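Local coordinates for protein gp18 (Listeria monocytogenes EGD-e, PDB 3GS9), which is a prophage tail protein, probably a structural component of the phage tail related to the prophage endopeptidase tail family, at residues Pro90-Tyr93 / Tyr94-Gln97; Ile154-Leu157 / Leu158-Gly162. All blocks are in the same frame, centred on the assembly; numbering follows the deposited sequence. Where two conformers were deposited one is given.

How the contacts relate
Both contacts are local, and they follow one another along the chain. Contact 1 (90-97) runs from the last residue of strand 83-90, in the eight-stranded antiparallel sheet, into a 3-10 segment that begins at I92 and leads toward strand 100-106. Contact 2 (154-162) forms the C-terminal part of helix 150-161, entered directly from strand 141-149. Their centres lie about 17 Å apart, yet they touch: the phenol oxygen of Y93 packs on I154, with Y93 OH 3.4 Å from I154 CG2. Y93, Y94 and C96 also reach L151 near the start of the same helix. The segment that leaves the N-terminal sheet is thereby packed against a helix of the following region.

Contact 1. Residues Pro90-Tyr93 / Tyr94-Gln97; sequences PHIY and YTCQ
Two consecutive tyrosines, Y93 and Y94, stack edge-to-face within one 3-10 segment: CD2 of Y93 stands over the centre of the Y94 ring, 3.7 Å above its plane, with the ring planes at 70°. The two first torsions differ, Y93 holding CG anti to the backbone N (chi1 170°) and Y94 anti to the carbonyl carbon (chi1 -70°), which helps bring edge over face. SG of C96 lies 4.7 Å from the centroid of the Y93 ring, above its face, a distant sulfur-aromatic contact. The backbone closes by i to i+3 bonds, Y94 N to H91 O and, nearly straight, C96 N to Y93 O at 3.1 Å. O of I92 takes two donors from T95: OG1 at 2.7 Å in the carbonyl plane, and N at 3.0 Å from above that plane. At the entry, the ring of H91 accepts the backbone N-H of Y93 on ND1, at 3.0 Å and from a position tilted out of the ring plane, while its NE2 bonds to OE1 of Q67. H91 therefore ties the segment to strand 67-74, with both ring nitrogens engaged and, consistent with ND1 acting as acceptor, the proton probably on NE2.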
ATOM      1  N   PRO A  90      24.087   3.994  -4.067  1.00 14.99           N
ATOM      2  CA  PRO A  90      23.410   4.461  -5.290  1.00 16.07           C
ATOM      3  C   PRO A  90      24.272   5.377  -6.164  1.00 15.64           C
ATOM      4  O   PRO A  90      25.078   6.165  -5.658  1.00 14.74           O
ATOM      5  CB  PRO A  90      22.232   5.282  -4.750  1.00 17.68           C
ATOM      6  CG  PRO A  90      21.981   4.665  -3.387  1.00 15.23           C
ATOM      7  CD  PRO A  90      23.354   4.390  -2.850  1.00 14.37           C
ATOM      8  N   HIS A  91      24.106   5.224  -7.463  1.00 15.69           N
ATOM      9  CA  HIS A  91      24.772   6.077  -8.436  1.00 14.09           C
ATOM     10  C   HIS A  91      24.560   7.574  -8.115  1.00 13.08           C
ATOM     11  O   HIS A  91      23.519   7.971  -7.631  1.00 13.77           O
ATOM     12  CB  HIS A  91      24.270   5.728  -9.817  1.00 13.04           C
ATOM     13  CG  HIS A  91      25.042   6.407 -10.896  1.00 15.68           C
ATOM     14  ND1 HIS A  91      24.677   7.637 -11.388  1.00 15.77           N
ATOM     15  CD2 HIS A  91      26.188   6.065 -11.531  1.00 15.63           C
ATOM     16  CE1 HIS A  91      25.548   8.006 -12.317  1.00 16.15           C
ATOM     17  NE2 HIS A  91      26.469   7.068 -12.426  1.00 17.31           N
ATOM     18  N   ILE A  92      25.577   8.388  -8.401  1.00 12.42           N
ATOM     19  CA  ILE A  92      25.530   9.832  -8.147  1.00 14.16           C
ATOM     20  C   ILE A  92      24.301  10.550  -8.740  1.00 13.15           C
ATOM     21  O   ILE A  92      23.834  11.528  -8.197  1.00 13.63           O
ATOM     22  CB  ILE A  92      26.863  10.499  -8.642  1.00 14.61           C
ATOM     23  CG1 ILE A  92      27.000  11.902  -8.053  1.00 21.50           C
ATOM     24  CG2 ILE A  92      27.002  10.414 -10.144  1.00 16.01           C
ATOM     25  CD1 ILE A  92      27.300  11.884  -6.606  1.00 27.36           C
ATOM     26  N   TYR A  93      23.731   9.989  -9.810  1.00 12.67           N
ATOM     27  CA  TYR A  93      22.492  10.535 -10.388  1.00 15.56           C
ATOM     28  C   TYR A  93      21.437  10.765  -9.321  1.00 13.69           C
ATOM     29  O   TYR A  93      20.799  11.811  -9.291  1.00 14.93           O
ATOM     30  CB  TYR A  93      21.956   9.579 -11.424  1.00 15.23           C
ATOM     31  CG  TYR A  93      20.559   9.914 -11.906  1.00 14.32           C
ATOM     32  CD1 TYR A  93      20.315  11.106 -12.588  1.00 16.38           C
ATOM     33  CD2 TYR A  93      19.518   9.026 -11.727  1.00 20.66           C
ATOM     34  CE1 TYR A  93      19.036  11.431 -13.024  1.00 15.28           C
ATOM     35  CE2 TYR A  93      18.243   9.322 -12.189  1.00 23.00           C
ATOM     36  CZ  TYR A  93      18.021  10.532 -12.846  1.00 18.57           C
ATOM     37  OH  TYR A  93      16.757  10.820 -13.321  1.00 21.09           O
ATOM     38  N   TYR A  94      21.274   9.787  -8.442  1.00 14.06           N
ATOM     39  CA  TYR A  94      20.184   9.810  -7.430  1.00 15.34           C
ATOM     40  C   TYR A  94      20.324  10.908  -6.386  1.00 14.67           C
ATOM     41  O   TYR A  94      19.351  11.270  -5.715  1.00 18.51           O
ATOM     42  CB  TYR A  94      19.994   8.442  -6.798  1.00 16.29           C
ATOM     43  CG  TYR A  94      19.413   7.512  -7.804  1.00 16.82           C
ATOM     44  CD1 TYR A  94      18.101   7.619  -8.164  1.00 17.24           C
ATOM     45  CD2 TYR A  94      20.216   6.627  -8.498  1.00 19.68           C
ATOM     46  CE1 TYR A  94      17.541   6.815  -9.140  1.00 23.28           C
ATOM     47  CE2 TYR A  94      19.674   5.793  -9.490  1.00 19.07           C
ATOM     48  CZ  TYR A  94      18.337   5.902  -9.796  1.00 18.46           C
ATOM     49  OH  TYR A  94      17.738   5.129 -10.749  1.00 24.10           O
ATOM     50  N   THR A  95      21.531  11.495  -6.288  1.00 15.25           N
ATOM     51  CA  THR A  95      21.715  12.650  -5.417  1.00 15.00           C
ATOM     52  C   THR A  95      21.004  13.927  -5.886  1.00 13.08           C
ATOM     53  O   THR A  95      20.952  14.873  -5.137  1.00 14.47           O
ATOM     54  CB  THR A  95      23.229  12.981  -5.128  1.00 15.89           C
ATOM     55  OG1 THR A  95      23.876  13.503  -6.302  1.00 17.16           O
ATOM     56  CG2 THR A  95      23.949  11.735  -4.578  1.00 15.95           C
ATOM     57  N   CYS A  96      20.487  13.949  -7.118  1.00 16.32           N
ATOM     58  CA  CYS A  96      19.693  15.096  -7.587  1.00 15.65           C
ATOM     59  C   CYS A  96      18.436  15.331  -6.750  1.00 13.62           C
ATOM     60  O   CYS A  96      17.840  16.429  -6.762  1.00 16.36           O
ATOM     61  CB  CYS A  96      19.351  14.995  -9.089  1.00 16.37           C
ATOM     62  SG  CYS A  96      18.128  13.839  -9.602  1.00 17.90           S
ATOM     63  N   GLN A  97      18.014  14.301  -6.033  1.00 13.54           N
ATOM     64  CA  GLN A  97      16.880  14.438  -5.149  0.50 13.99           C
ATOM     65  C   GLN A  97      17.122  15.419  -3.990  1.00 14.98           C
ATOM     66  O   GLN A  97      16.143  15.894  -3.366  1.00 16.16           O
ATOM     67  CB  GLN A  97      16.472  13.078  -4.600  0.50 15.83           C
ATOM     68  CG  GLN A  97      15.034  13.058  -4.160  0.50 17.85           C
ATOM     69  CD  GLN A  97      14.778  12.093  -3.054  0.50 22.78           C
ATOM     70  OE1 GLN A  97      15.576  11.192  -2.803  0.50 23.97           O
ATOM     71  NE2 GLN A  97      13.654  12.283  -2.355  0.50 22.02           N
TER

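Contact 2. Residues Ile154-Leu157 / Leu158-Gly162; sequences IDQL and LDDYG
From I154 to Y161 the backbone is alpha-helical, with i to i+4 bonds from L158 N to I154 O, D160 N to Q156 O and Y161 N to L157 O, a weak one from D159 N to D155 O, and a change to positive phi at G162 just beyond the helix. One turn apart, Q156 and D160 are joined by a nearly straight side-chain hydrogen bond, NE2 of Q156 to OD2 of D160 at 2.9 Å. The Q156 chain leaves with CG anti to the backbone N (chi1 -175°) and stays extended, which carries its amide along the helix to the carboxylate. OD2 lies nearly in the amide plane of Q156, whose N-H comes to the syn side of OD2 tilted 25° out of the carboxylate plane; the two flat groups are turned 70° apart. L157 and Y161 run side by side, CD2 of L157 touching CE2 of Y161 at 3.7 Å, and both pack on helix 111-118. I154 CG2 meets L158 CD2 more loosely at 4.3 Å. A water donates to D155 O and to D159 OD1, each at 3.2 Å, bridging one turn on the polar side. The buried D160 also has Q142 on OD2 and a salt bridge from R249 to OD1. Both carboxylate oxygens are thus engaged, and the arginine would probably favour the ionised form.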
ATOM      1  N   ILE A 154      12.261  15.191 -13.072  1.00 13.57           N
ATOM      2  CA  ILE A 154      12.812  14.460 -14.207  1.00 14.38           C
ATOM      3  C   ILE A 154      11.893  13.285 -14.560  1.00 12.44           C
ATOM      4  O   ILE A 154      11.540  13.065 -15.716  1.00 13.96           O
ATOM      5  CB  ILE A 154      14.227  13.983 -13.910  1.00 14.15           C
ATOM      6  CG1 ILE A 154      15.188  15.168 -13.917  1.00 14.70           C
ATOM      7  CG2 ILE A 154      14.669  12.910 -14.918  1.00 19.37           C
ATOM      8  CD1 ILE A 154      16.615  14.826 -13.529  1.00 16.93           C
ATOM      9  N   ASP A 155      11.479  12.532 -13.551  1.00 14.10           N
ATOM     10  CA  ASP A 155      10.599  11.387 -13.804  1.00 14.63           C
ATOM     11  C   ASP A 155       9.309  11.796 -14.490  1.00 11.73           C
ATOM     12  O   ASP A 155       8.808  11.078 -15.376  1.00 15.52           O
ATOM     13  CB  ASP A 155      10.338  10.640 -12.503  1.00 14.65           C
ATOM     14  CG  ASP A 155      11.548   9.856 -12.034  1.00 24.29           C
ATOM     15  OD1 ASP A 155      12.460   9.706 -12.823  1.00 21.77           O
ATOM     16  OD2 ASP A 155      11.569   9.360 -10.900  1.00 26.00           O
ATOM     17  N   GLN A 156       8.760  12.941 -14.113  1.00 14.06           N
ATOM     18  CA  GLN A 156       7.566  13.445 -14.784  1.00 14.04           C
ATOM     19  C   GLN A 156       7.851  13.714 -16.265  1.00 13.37           C
ATOM     20  O   GLN A 156       7.073  13.357 -17.149  1.00 14.63           O
ATOM     21  CB  GLN A 156       7.152  14.777 -14.164  1.00 14.06           C
ATOM     22  CG  GLN A 156       5.865  15.236 -14.748  1.00 20.35           C
ATOM     23  CD  GLN A 156       5.525  16.602 -14.356  1.00 26.96           C
ATOM     24  OE1 GLN A 156       5.741  17.020 -13.202  1.00 22.90           O
ATOM     25  NE2 GLN A 156       5.008  17.351 -15.320  1.00 19.66           N
ATOM     26  N   LEU A 157       8.963  14.387 -16.535  1.00 13.06           N
ATOM     27  CA  LEU A 157       9.354  14.679 -17.925  1.00 12.83           C
ATOM     28  C   LEU A 157       9.505  13.398 -18.755  1.00 12.67           C
ATOM     29  O   LEU A 157       9.163  13.384 -19.962  1.00 14.19           O
ATOM     30  CB  LEU A 157      10.642  15.514 -17.962  1.00 12.26           C
ATOM     31  CG  LEU A 157      10.556  16.888 -17.263  1.00 12.73           C
ATOM     32  CD1 LEU A 157      11.919  17.639 -17.263  1.00 15.83           C
ATOM     33  CD2 LEU A 157       9.371  17.765 -17.805  1.00 14.41           C
ATOM     34  N   LEU A 158      10.069  12.348 -18.158  1.00 12.14           N
ATOM     35  CA  LEU A 158      10.238  11.098 -18.865  1.00 14.72           C
ATOM     36  C   LEU A 158       8.882  10.638 -19.387  1.00 17.30           C
ATOM     37  O   LEU A 158       8.748  10.259 -20.565  1.00 14.50           O
ATOM     38  CB  LEU A 158      10.845  10.030 -17.967  1.00 15.49           C
ATOM     39  CG  LEU A 158      12.224  10.282 -17.359  1.00 15.33           C
ATOM     40  CD1 LEU A 158      12.731   9.006 -16.649  1.00 20.24           C
ATOM     41  CD2 LEU A 158      13.231  10.737 -18.373  1.00 15.08           C
ATOM     42  N   ASP A 159       7.867  10.709 -18.523  1.00 16.43           N
ATOM     43  CA  ASP A 159       6.499  10.282 -18.865  1.00 15.20           C
ATOM     44  C   ASP A 159       5.817  11.262 -19.870  1.00 17.90           C
ATOM     45  O   ASP A 159       5.194  10.845 -20.872  1.00 22.09           O
ATOM     46  CB  ASP A 159       5.668  10.196 -17.560  1.00 15.37           C
ATOM     47  CG  ASP A 159       6.096   9.068 -16.643  1.00 26.71           C
ATOM     48  OD1 ASP A 159       6.722   8.112 -17.150  1.00 27.23           O
ATOM     49  OD2 ASP A 159       5.788   9.137 -15.415  1.00 32.26           O
ATOM     50  N   ASP A 160       5.954  12.557 -19.605  1.00 13.71           N
ATOM     51  CA  ASP A 160       5.305  13.588 -20.395  1.00 13.88           C
ATOM     52  C   ASP A 160       5.805  13.517 -21.830  1.00 14.30           C
ATOM     53  O   ASP A 160       4.992  13.537 -22.765  1.00 15.51           O
ATOM     54  CB  ASP A 160       5.598  14.983 -19.847  1.00 14.66           C
ATOM     55  CG  ASP A 160       4.778  15.332 -18.632  1.00 14.74           C
ATOM     56  OD1 ASP A 160       3.909  14.537 -18.208  1.00 15.05           O
ATOM     57  OD2 ASP A 160       4.996  16.437 -18.075  1.00 18.53           O
ATOM     58  N   TYR A 161       7.131  13.547 -22.004  1.00 12.31           N
ATOM     59  CA  TYR A 161       7.772  13.614 -23.332  1.00 13.24           C
ATOM     60  C   TYR A 161       8.088  12.260 -24.008  1.00 14.01           C
ATOM     61  O   TYR A 161       8.382  12.219 -25.204  1.00 14.17           O
ATOM     62  CB  TYR A 161       9.016  14.518 -23.237  1.00 13.37           C
ATOM     63  CG  TYR A 161       8.637  15.945 -22.931  1.00 11.69           C
ATOM     64  CD1 TYR A 161       8.268  16.830 -23.945  1.00 12.54           C
ATOM     65  CD2 TYR A 161       8.531  16.388 -21.607  1.00 14.16           C
ATOM     66  CE1 TYR A 161       7.893  18.116 -23.624  1.00 12.62           C
ATOM     67  CE2 TYR A 161       8.138  17.665 -21.290  1.00 14.55           C
ATOM     68  CZ  TYR A 161       7.817  18.527 -22.300  1.00 15.48           C
ATOM     69  OH  TYR A 161       7.415  19.805 -21.973  1.00 18.01           O
ATOM     70  N   GLY A 162       7.998  11.146 -23.283  1.00 13.85           N
ATOM     71  CA  GLY A 162       8.291   9.819 -23.848  1.00 13.19           C
ATOM     72  C   GLY A 162       9.794   9.659 -24.089  1.00 14.71           C
ATOM     73  O   GLY A 162      10.248   9.275 -25.171  1.00 14.14           O
TER
HETATM   74  O   HOH W   1       9.200   7.902 -15.145  1.00 35.94           O